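PDB 3FJV: DUF3501 family protein from Burkholderia pseudomallei K96243, which is of unknown function but folds around an eight-stranded antiparallel beta sheet flanked by helices. Local coordinates for residues A[113-118]-A[147-152]; A[118-123]-A[156-161]; A[165-170]-A[179-184]. All coordinates share one frame; numbering follows the deposited sequence.

Interaction 1 (A[113-118]-A[147-152])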
loop_
_atom_site.group_PDB
_atom_site.type_symbol
_atom_site.label_atom_id
_atom_site.label_comp_id
_atom_site.label_asym_id
_atom_site.label_seq_id
_atom_site.Cartn_x
_atom_site.Cartn_y
_atom_site.Cartn_z
ATOM N N ASP A 113 -9.846 -9.915 7.027
ATOM C CA ASP A 113 -10.575 -10.418 8.195
ATOM C C ASP A 113 -11.340 -11.718 7.896
ATOM O O ASP A 113 -11.877 -12.303 8.815
ATOM C CB ASP A 113 -11.685 -9.419 8.617
ATOM C CG ASP A 113 -11.178 -8.041 8.867
ATOM O OD1 ASP A 113 -10.066 -7.911 9.393
ATOM O OD2 ASP A 113 -11.940 -7.074 8.608
ATOM N N ARG A 114 -11.413 -12.136 6.625
ATOM C CA ARG A 114 -12.305 -13.234 6.191
ATOM C C ARG A 114 -11.548 -14.478 5.739
ATOM O O ARG A 114 -12.153 -15.450 5.342
ATOM C CB ARG A 114 -13.219 -12.760 5.071
ATOM C CG ARG A 114 -14.009 -11.511 5.343
ATOM C CD ARG A 114 -14.680 -11.498 6.688
ATOM N NE ARG A 114 -15.480 -12.696 6.961
ATOM C CZ ARG A 114 -16.160 -12.888 8.089
ATOM N NH1 ARG A 114 -16.171 -11.958 9.014
ATOM N NH2 ARG A 114 -16.865 -14.003 8.279
ATOM N N VAL A 115 -10.224 -14.454 5.885
ATOM C CA VAL A 115 -9.361 -15.604 5.630
ATOM C C VAL A 115 -9.317 -16.433 6.883
ATOM O O VAL A 115 -9.040 -15.942 7.944
ATOM C CB VAL A 115 -7.916 -15.177 5.236
ATOM C CG1 VAL A 115 -6.946 -16.402 5.274
ATOM C CG2 VAL A 115 -7.925 -14.479 3.855
ATOM N N PHE A 116 -9.566 -17.728 6.757
ATOM C CA PHE A 116 -9.581 -18.637 7.905
ATOM C C PHE A 116 -8.823 -19.917 7.677
ATOM O O PHE A 116 -8.743 -20.412 6.543
ATOM C CB PHE A 116 -11.010 -18.977 8.316
ATOM C CG PHE A 116 -11.782 -19.754 7.283
ATOM C CD1 PHE A 116 -12.429 -19.099 6.272
ATOM C CD2 PHE A 116 -11.857 -21.137 7.338
ATOM C CE1 PHE A 116 -13.150 -19.774 5.320
ATOM C CE2 PHE A 116 -12.569 -21.840 6.362
ATOM C CZ PHE A 116 -13.216 -21.141 5.351
ATOM N N LEU A 117 -8.296 -20.484 8.767
ATOM C CA LEU A 117 -7.657 -21.797 8.777
ATOM C C LEU A 117 -8.561 -22.788 9.493
ATOM O O LEU A 117 -9.282 -22.403 10.421
ATOM C CB LEU A 117 -6.343 -21.751 9.627
ATOM C CG LEU A 117 -5.040 -21.198 9.134
ATOM C CD1 LEU A 117 -4.008 -21.108 10.248
ATOM C CD2 LEU A 117 -4.524 -22.092 8.040
ATOM N N ARG A 118 -8.471 -24.071 9.161
ATOM C CA ARG A 118 -9.128 -25.103 9.966
ATOM C C ARG A 118 -8.213 -26.308 10.125
ATOM O O ARG A 118 -7.820 -26.928 9.136
ATOM C CB ARG A 118 -10.454 -25.532 9.336
ATOM C CG ARG A 118 -11.277 -26.422 10.259
ATOM C CD ARG A 118 -12.372 -27.192 9.543
ATOM N NE ARG A 118 -13.626 -26.456 9.447
ATOM C CZ ARG A 118 -14.696 -26.698 10.201
ATOM N NH1 ARG A 118 -14.663 -27.651 11.128
ATOM N NH2 ARG A 118 -15.804 -25.984 10.026
ATOM N N LEU A 147 -1.215 -10.851 9.073
ATOM C CA LEU A 147 -2.246 -11.632 9.733
ATOM C C LEU A 147 -1.682 -12.468 10.915
ATOM O O LEU A 147 -0.504 -12.934 10.884
ATOM C CB LEU A 147 -2.924 -12.564 8.736
ATOM C CG LEU A 147 -3.465 -12.013 7.422
ATOM C CD1 LEU A 147 -4.179 -13.153 6.614
ATOM C CD2 LEU A 147 -4.325 -10.817 7.605
ATOM N N ARG A 148 -2.541 -12.701 11.916
ATOM C CA ARG A 148 -2.237 -13.552 13.057
ATOM C C ARG A 148 -3.359 -14.601 13.162
ATOM O O ARG A 148 -4.508 -14.250 13.140
ATOM C CB ARG A 148 -2.212 -12.689 14.328
ATOM C CG ARG A 148 -2.229 -13.400 15.651
ATOM C CD ARG A 148 -1.892 -12.451 16.813
ATOM N NE ARG A 148 -2.977 -11.578 17.274
ATOM C CZ ARG A 148 -3.936 -11.950 18.122
ATOM N NH1 ARG A 148 -3.996 -13.211 18.556
ATOM N NH2 ARG A 148 -4.877 -11.078 18.491
ATOM N N PHE A 149 -3.016 -15.878 13.274
ATOM C CA PHE A 149 -4.007 -16.924 13.490
ATOM C C PHE A 149 -3.716 -17.553 14.855
ATOM O O PHE A 149 -2.669 -18.170 15.029
ATOM C CB PHE A 149 -3.854 -18.006 12.412
ATOM C CG PHE A 149 -4.189 -17.551 11.015
ATOM C CD1 PHE A 149 -5.496 -17.606 10.531
ATOM C CD2 PHE A 149 -3.163 -17.168 10.132
ATOM C CE1 PHE A 149 -5.781 -17.204 9.231
ATOM C CE2 PHE A 149 -3.447 -16.809 8.842
ATOM C CZ PHE A 149 -4.765 -16.819 8.394
ATOM N N GLU A 150 -4.647 -17.462 15.806
ATOM C CA GLU A 150 -4.388 -17.952 17.146
ATOM C C GLU A 150 -4.958 -19.381 17.295
ATOM O O GLU A 150 -6.123 -19.647 16.983
ATOM C CB GLU A 150 -4.929 -16.970 18.196
ATOM C CG GLU A 150 -4.184 -17.020 19.547
ATOM C CD GLU A 150 -2.807 -16.371 19.540
ATOM O OE1 GLU A 150 -2.542 -15.422 18.754
ATOM O OE2 GLU A 150 -1.967 -16.815 20.353
ATOM N N LEU A 151 -4.085 -20.319 17.691
ATOM C CA LEU A 151 -4.473 -21.726 17.799
ATOM C C LEU A 151 -4.486 -22.216 19.227
ATOM O O LEU A 151 -3.529 -21.987 19.991
ATOM C CB LEU A 151 -3.546 -22.625 16.969
ATOM C CG LEU A 151 -3.676 -22.787 15.451
ATOM C CD1 LEU A 151 -3.747 -21.487 14.652
ATOM C CD2 LEU A 151 -2.474 -23.651 14.963
ATOM N N GLY A 152 -5.561 -22.908 19.584
ATOM C CA GLY A 152 -5.678 -23.483 20.919
ATOM C C GLY A 152 -4.993 -24.828 21.007
ATOM O O GLY A 152 -4.370 -25.312 20.071
#

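Interaction 2 (A[118-123]-A[156-161])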
loop_
_atom_site.group_PDB
_atom_site.type_symbol
_atom_site.label_atom_id
_atom_site.label_comp_id
_atom_site.label_asym_id
_atom_site.label_seq_id
_atom_site.Cartn_x
_atom_site.Cartn_y
_atom_site.Cartn_z
ATOM N N ARG A 118 -8.471 -24.071 9.161
ATOM C CA ARG A 118 -9.128 -25.103 9.966
ATOM C C ARG A 118 -8.213 -26.308 10.125
ATOM O O ARG A 118 -7.820 -26.928 9.136
ATOM C CB ARG A 118 -10.454 -25.532 9.336
ATOM C CG ARG A 118 -11.277 -26.422 10.259
ATOM C CD ARG A 118 -12.372 -27.192 9.543
ATOM N NE ARG A 118 -13.626 -26.456 9.447
ATOM C CZ ARG A 118 -14.696 -26.698 10.201
ATOM N NH1 ARG A 118 -14.663 -27.651 11.128
ATOM N NH2 ARG A 118 -15.804 -25.984 10.026
ATOM N N VAL A 119 -7.845 -26.626 11.380
ATOM C CA VAL A 119 -7.019 -27.809 11.675
ATOM C C VAL A 119 -7.958 -28.979 11.822
ATOM O O VAL A 119 -8.811 -28.986 12.710
ATOM C CB VAL A 119 -6.238 -27.693 13.003
ATOM C CG1 VAL A 119 -5.442 -28.974 13.254
ATOM C CG2 VAL A 119 -5.338 -26.497 12.999
ATOM N N ASP A 120 -7.846 -29.969 10.947
ATOM C CA ASP A 120 -8.731 -31.161 11.045
ATOM C C ASP A 120 -10.206 -30.751 11.185
ATOM O O ASP A 120 -10.683 -29.914 10.445
ATOM C CB ASP A 120 -8.259 -32.014 12.258
ATOM C CG ASP A 120 -8.709 -33.483 12.188
ATOM O OD1 ASP A 120 -8.813 -34.040 11.069
ATOM O OD2 ASP A 120 -8.945 -34.072 13.267
ATOM N N ASP A 121 -10.950 -31.332 12.121
ATOM C CA ASP A 121 -12.367 -30.955 12.300
ATOM C C ASP A 121 -12.586 -29.973 13.429
ATOM O O ASP A 121 -13.667 -29.875 13.964
ATOM C CB ASP A 121 -13.226 -32.181 12.525
ATOM C CG ASP A 121 -12.828 -32.935 13.760
ATOM O OD1 ASP A 121 -11.681 -32.709 14.259
ATOM O OD2 ASP A 121 -13.653 -33.753 14.225
ATOM N N GLU A 122 -11.581 -29.180 13.773
ATOM C CA GLU A 122 -11.762 -28.234 14.872
ATOM C C GLU A 122 -12.479 -26.995 14.325
ATOM O O GLU A 122 -12.679 -26.891 13.092
ATOM C CB GLU A 122 -10.379 -27.920 15.467
ATOM C CG GLU A 122 -9.623 -29.180 15.943
ATOM C CD GLU A 122 -10.223 -29.790 17.210
ATOM O OE1 GLU A 122 -10.723 -29.011 18.055
ATOM O OE2 GLU A 122 -10.275 -31.026 17.315
ATOM N N ALA A 123 -12.891 -26.084 15.216
ATOM C CA ALA A 123 -13.508 -24.836 14.775
ATOM C C ALA A 123 -12.555 -24.064 13.866
ATOM O O ALA A 123 -11.334 -24.027 14.124
ATOM C CB ALA A 123 -13.902 -23.949 15.946
ATOM N N LYS A 156 -3.236 -27.254 18.193
ATOM C CA LYS A 156 -1.825 -27.460 18.190
ATOM C C LYS A 156 -1.482 -28.967 18.214
ATOM O O LYS A 156 -0.569 -29.416 17.511
ATOM C CB LYS A 156 -1.163 -26.779 19.394
ATOM C CG LYS A 156 -1.047 -25.293 19.344
ATOM C CD LYS A 156 -0.171 -24.923 20.537
ATOM C CE LYS A 156 -0.167 -23.509 20.859
ATOM N NZ LYS A 156 0.479 -23.322 22.200
ATOM N N ALA A 157 -2.176 -29.732 19.048
ATOM C CA ALA A 157 -1.883 -31.151 19.173
ATOM C C ALA A 157 -2.053 -31.821 17.769
ATOM O O ALA A 157 -1.189 -32.601 17.300
ATOM C CB ALA A 157 -2.812 -31.812 20.193
ATOM N N LYS A 158 -3.195 -31.557 17.164
ATOM C CA LYS A 158 -3.589 -32.246 15.916
ATOM C C LYS A 158 -2.634 -31.839 14.810
ATOM O O LYS A 158 -2.131 -32.686 14.128
ATOM C CB LYS A 158 -5.058 -31.967 15.530
ATOM C CG LYS A 158 -6.054 -32.729 16.398
ATOM C CD LYS A 158 -7.442 -32.544 15.972
ATOM C CE LYS A 158 -8.395 -33.473 16.687
ATOM N NZ LYS A 158 -9.748 -33.128 16.107
ATOM N N LEU A 159 -2.309 -30.552 14.715
ATOM C CA LEU A 159 -1.393 -30.090 13.692
ATOM C C LEU A 159 0.002 -30.733 13.799
ATOM O O LEU A 159 0.561 -31.264 12.803
ATOM C CB LEU A 159 -1.288 -28.564 13.750
ATOM C CG LEU A 159 -0.653 -27.890 12.567
ATOM C CD1 LEU A 159 -1.454 -28.208 11.292
ATOM C CD2 LEU A 159 -0.514 -26.387 12.828
ATOM N N LYS A 160 0.556 -30.730 15.007
ATOM C CA LYS A 160 1.876 -31.368 15.263
ATOM C C LYS A 160 1.821 -32.831 15.020
ATOM O O LYS A 160 2.815 -33.417 14.624
ATOM C CB LYS A 160 2.341 -31.108 16.691
ATOM C CG LYS A 160 2.729 -29.657 16.887
ATOM C CD LYS A 160 2.984 -29.319 18.355
ATOM C CE LYS A 160 3.662 -27.962 18.522
ATOM N NZ LYS A 160 5.077 -27.903 17.970
ATOM N N ALA A 161 0.655 -33.427 15.217
ATOM C CA ALA A 161 0.463 -34.812 14.923
ATOM C C ALA A 161 0.269 -35.104 13.417
ATOM O O ALA A 161 0.053 -36.235 13.064
ATOM C CB ALA A 161 -0.719 -35.334 15.747
#

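Interaction 3 (A[165-170]-A[179-184])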
loop_
_atom_site.group_PDB
_atom_site.type_symbol
_atom_site.label_atom_id
_atom_site.label_comp_id
_atom_site.label_asym_id
_atom_site.label_seq_id
_atom_site.Cartn_x
_atom_site.Cartn_y
_atom_site.Cartn_z
ATOM N N LEU A 165 -4.473 -29.488 7.395
ATOM C CA LEU A 165 -4.744 -28.087 7.620
ATOM C C LEU A 165 -5.329 -27.479 6.340
ATOM O O LEU A 165 -4.759 -27.630 5.258
ATOM C CB LEU A 165 -3.458 -27.372 7.990
ATOM C CG LEU A 165 -3.521 -25.888 8.269
ATOM C CD1 LEU A 165 -4.456 -25.553 9.416
ATOM C CD2 LEU A 165 -2.085 -25.401 8.521
ATOM N N SER A 166 -6.472 -26.826 6.468
ATOM C CA SER A 166 -7.187 -26.257 5.323
ATOM C C SER A 166 -7.273 -24.738 5.500
ATOM O O SER A 166 -7.284 -24.231 6.652
ATOM C CB SER A 166 -8.605 -26.906 5.238
ATOM O OG SER A 166 -8.452 -28.281 4.979
ATOM N N ILE A 167 -7.316 -24.021 4.370
ATOM C CA ILE A 167 -7.449 -22.570 4.347
ATOM C C ILE A 167 -8.589 -22.176 3.404
ATOM O O ILE A 167 -8.777 -22.775 2.327
ATOM C CB ILE A 167 -6.137 -21.881 3.948
ATOM C CG1 ILE A 167 -6.205 -20.371 4.137
ATOM C CG2 ILE A 167 -5.764 -22.179 2.509
ATOM C CD1 ILE A 167 -4.858 -19.733 3.927
ATOM N N GLY A 168 -9.382 -21.211 3.828
ATOM C CA GLY A 168 -10.515 -20.710 3.034
ATOM C C GLY A 168 -10.684 -19.201 3.130
ATOM O O GLY A 168 -9.940 -18.523 3.831
ATOM N N CYS A 169 -11.661 -18.681 2.404
ATOM C CA CYS A 169 -12.071 -17.288 2.530
ATOM C C CYS A 169 -13.591 -17.202 2.307
ATOM O O CYS A 169 -14.099 -17.756 1.328
ATOM C CB CYS A 169 -11.371 -16.452 1.458
ATOM S SG CYS A 169 -11.682 -14.664 1.603
ATOM N N ASP A 170 -14.287 -16.461 3.162
ATOM C CA ASP A 170 -15.730 -16.313 3.037
ATOM C C ASP A 170 -16.170 -14.884 2.750
ATOM O O ASP A 170 -17.348 -14.571 2.908
ATOM C CB ASP A 170 -16.466 -16.882 4.273
ATOM C CG ASP A 170 -16.220 -16.089 5.552
ATOM O OD1 ASP A 170 -15.526 -15.041 5.538
ATOM O OD2 ASP A 170 -16.747 -16.523 6.592
ATOM N N ALA A 179 -9.732 -25.598 1.604
ATOM C CA ALA A 179 -8.996 -26.603 0.883
ATOM C C ALA A 179 -7.691 -26.918 1.630
ATOM O O ALA A 179 -7.047 -26.027 2.228
ATOM C CB ALA A 179 -8.685 -26.091 -0.573
ATOM N N ARG A 180 -7.290 -28.188 1.550
ATOM C CA ARG A 180 -6.154 -28.683 2.298
ATOM C C ARG A 180 -4.881 -28.081 1.774
ATOM O O ARG A 180 -4.667 -28.014 0.566
ATOM C CB ARG A 180 -6.052 -30.218 2.224
ATOM C CG ARG A 180 -4.932 -30.774 3.083
ATOM C CD ARG A 180 -4.860 -32.319 3.135
ATOM N NE ARG A 180 -3.801 -32.685 4.059
ATOM C CZ ARG A 180 -3.550 -33.892 4.513
ATOM N NH1 ARG A 180 -4.291 -34.899 4.111
ATOM N NH2 ARG A 180 -2.553 -34.083 5.392
ATOM N N ILE A 181 -4.031 -27.655 2.682
ATOM C CA ILE A 181 -2.699 -27.161 2.359
ATOM C C ILE A 181 -1.742 -28.340 2.182
ATOM O O ILE A 181 -1.941 -29.398 2.785
ATOM C CB ILE A 181 -2.207 -26.225 3.466
ATOM C CG1 ILE A 181 -2.963 -24.894 3.397
ATOM C CG2 ILE A 181 -0.695 -25.985 3.364
ATOM C CD1 ILE A 181 -2.810 -24.055 4.666
ATOM N N ASP A 182 -0.719 -28.152 1.357
ATOM C CA ASP A 182 0.375 -29.117 1.192
ATOM C C ASP A 182 0.878 -29.605 2.556
ATOM O O ASP A 182 1.171 -28.766 3.451
ATOM C CB ASP A 182 1.468 -28.375 0.437
ATOM C CG ASP A 182 2.710 -29.218 0.121
ATOM O OD1 ASP A 182 2.962 -30.284 0.732
ATOM O OD2 ASP A 182 3.474 -28.721 -0.751
ATOM N N PRO A 183 0.914 -30.936 2.779
ATOM C CA PRO A 183 1.311 -31.401 4.096
ATOM C C PRO A 183 2.708 -31.014 4.501
ATOM O O PRO A 183 2.965 -30.867 5.704
ATOM C CB PRO A 183 1.180 -32.919 4.005
ATOM C CG PRO A 183 0.125 -33.110 3.017
ATOM C CD PRO A 183 0.378 -32.057 1.984
ATOM N N ASP A 184 3.614 -30.889 3.528
ATOM C CA ASP A 184 4.928 -30.381 3.822
ATOM C C ASP A 184 4.866 -28.939 4.364
ATOM O O ASP A 184 5.633 -28.595 5.263
ATOM C CB ASP A 184 5.836 -30.459 2.600
ATOM C CG ASP A 184 7.254 -30.078 2.929
ATOM O OD1 ASP A 184 8.006 -30.880 3.557
ATOM O OD2 ASP A 184 7.622 -28.955 2.562
HETATM O O HOH W 1 -2.681 -30.408 5.271
#

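Interaction 1 (A[113-118]-A[147-152])
Within the large antiparallel sheet, strands 115-119 and 144-150 are second neighbours, separated by strand 125-129, so V115, L117, L147 and F149 meet mainly through side chains, with no backbone pairing between them. The short strand segments approach to 8.7 Å and run in the same general direction, 31° apart, as expected of strands one place removed. F149 is the centre of the contact, touching V115, F116 and L117. Its CG lies anti to the carbonyl carbon (chi1 -66°), which sends the ring across the gap toward these partners. L117 comes over one face at about a right angle: its CD1 sits 3.6 Å from F149 CG and 4.0 Å from the ring centroid, a CH-pi contact displaced toward the rim. At the ring's edge, in its plane, V115 CG1 reaches F149 CZ at 3.8 Å. The backbone O of V115 also lies near the edge, 3.7 Å from F149 CE1. L147 and L151 extend the apolar patch, with L147 CD1 4.5 Å from V115 CB. A127 of the intervening strand also touches L147 and F149; its small side chain suits a place between larger ones. No hydrogen bond joins the two segments, which implies a cohesion resting on dispersion and on the exclusion of water from aliphatic and aromatic carbon.

Interaction 2 (A[118-123]-A[156-161])
K158, on helix 153-160, reaches over to the turn that follows strand 115-119, and its two ends meet very different surroundings. The tight part is apolar. V119 CG1, anti to the backbone N (chi1 178°), lies against the helix, 3.8 Å from K158 CB and 4.2 Å from L159 CB. A branched valine fits the strand while offering a compact methyl to the helix backbone, and L165 of the adjoining strand packs on both V119 and L159. Farther out, the contact becomes polar and more open to solvent. V119 to E122 form a type II' turn, closed by the bond from E122 N to V119 O, and this turn gathers three consecutive acidic side chains. The extended K158 chain crosses D120 and D121 at about right angles and brings NZ among their carboxylates. NZ is 2.7 Å from D121 OD1 in a salt bridge. It also donates to D120 OD2 at 3.1 Å, on the anti side and 17° out of the carboxylate plane, and forms a salt bridge with E122 OE2, at 2.5 Å so short that the exact length is doubtful. Lysine suits this place because its long methylene chain can pass the apolar zone before presenting a charge. Three acids around one ammonium should favour the protonated lysine, while the excess negative charge is probably moderated by solvent at the exposed side.

Interaction 3 (A[165-170]-A[179-184])
I181 and I167 help fasten a beta hairpin, strands 165-169 and 176-180, at one margin of the sheet. I181 N donates to L165 O at 2.7 Å in an almost straight bond (177°). I167 and A179 form an antiparallel hydrogen-bonded pair: I167 N reaches A179 O at 2.9 Å, and A179 N returns to I167 O at 3.1 Å. S166 and R180 make the non-hydrogen-bonded pair between these links, with S166 CA 3.1 Å from A179 O in a CA-H...O contact. I167 and I181 pack together, and L165 lies beside I181. I181 CG1, anti to the carbonyl carbon (chi1 -73°), stands 4.0 Å from I167 CG2, while its CD1 meets L165 CG at 4.1 Å; the branched isoleucines suit an extended backbone and fill this layer. V35 packs against both isoleucines, and A186 and L189 of helix 183-190 against L165. Beyond the pairing, the chain turns into that helix, where D182 serves as N-cap by accepting from D184 N; aspartate suits this place because its short carboxylate can reach a helix-end amide. Where the pairing ends, the extended R180 chain carries NE to a water that accepts from it and from L165 N, and donates to I181 O at 2.8 Å.

Overall arrangement
The three contacts form a compact triangle, their centres 11 to 12 Å apart. Interactions 1 and 2 share strand 115-119 and R118, and alternate along the chain: strand 144-150 leads straight into helix 153-160, so the second partners of both are consecutive elements. Interaction 3 comes later in sequence, on the hairpin of strands 165-169 and 176-180, the former lying next to strand 115-119. A salt bridge between R114 and D170 ties interaction 1 to interaction 3, and a probable hydrogen bond from R118 N to S166 O joins interaction 3 to the residue the other two share. Thus the buried middle of the sheet, the helix at the end of strand 115-119 and the hairpin at the sheet's margin form one continuous body, all within the DUF3501 family region.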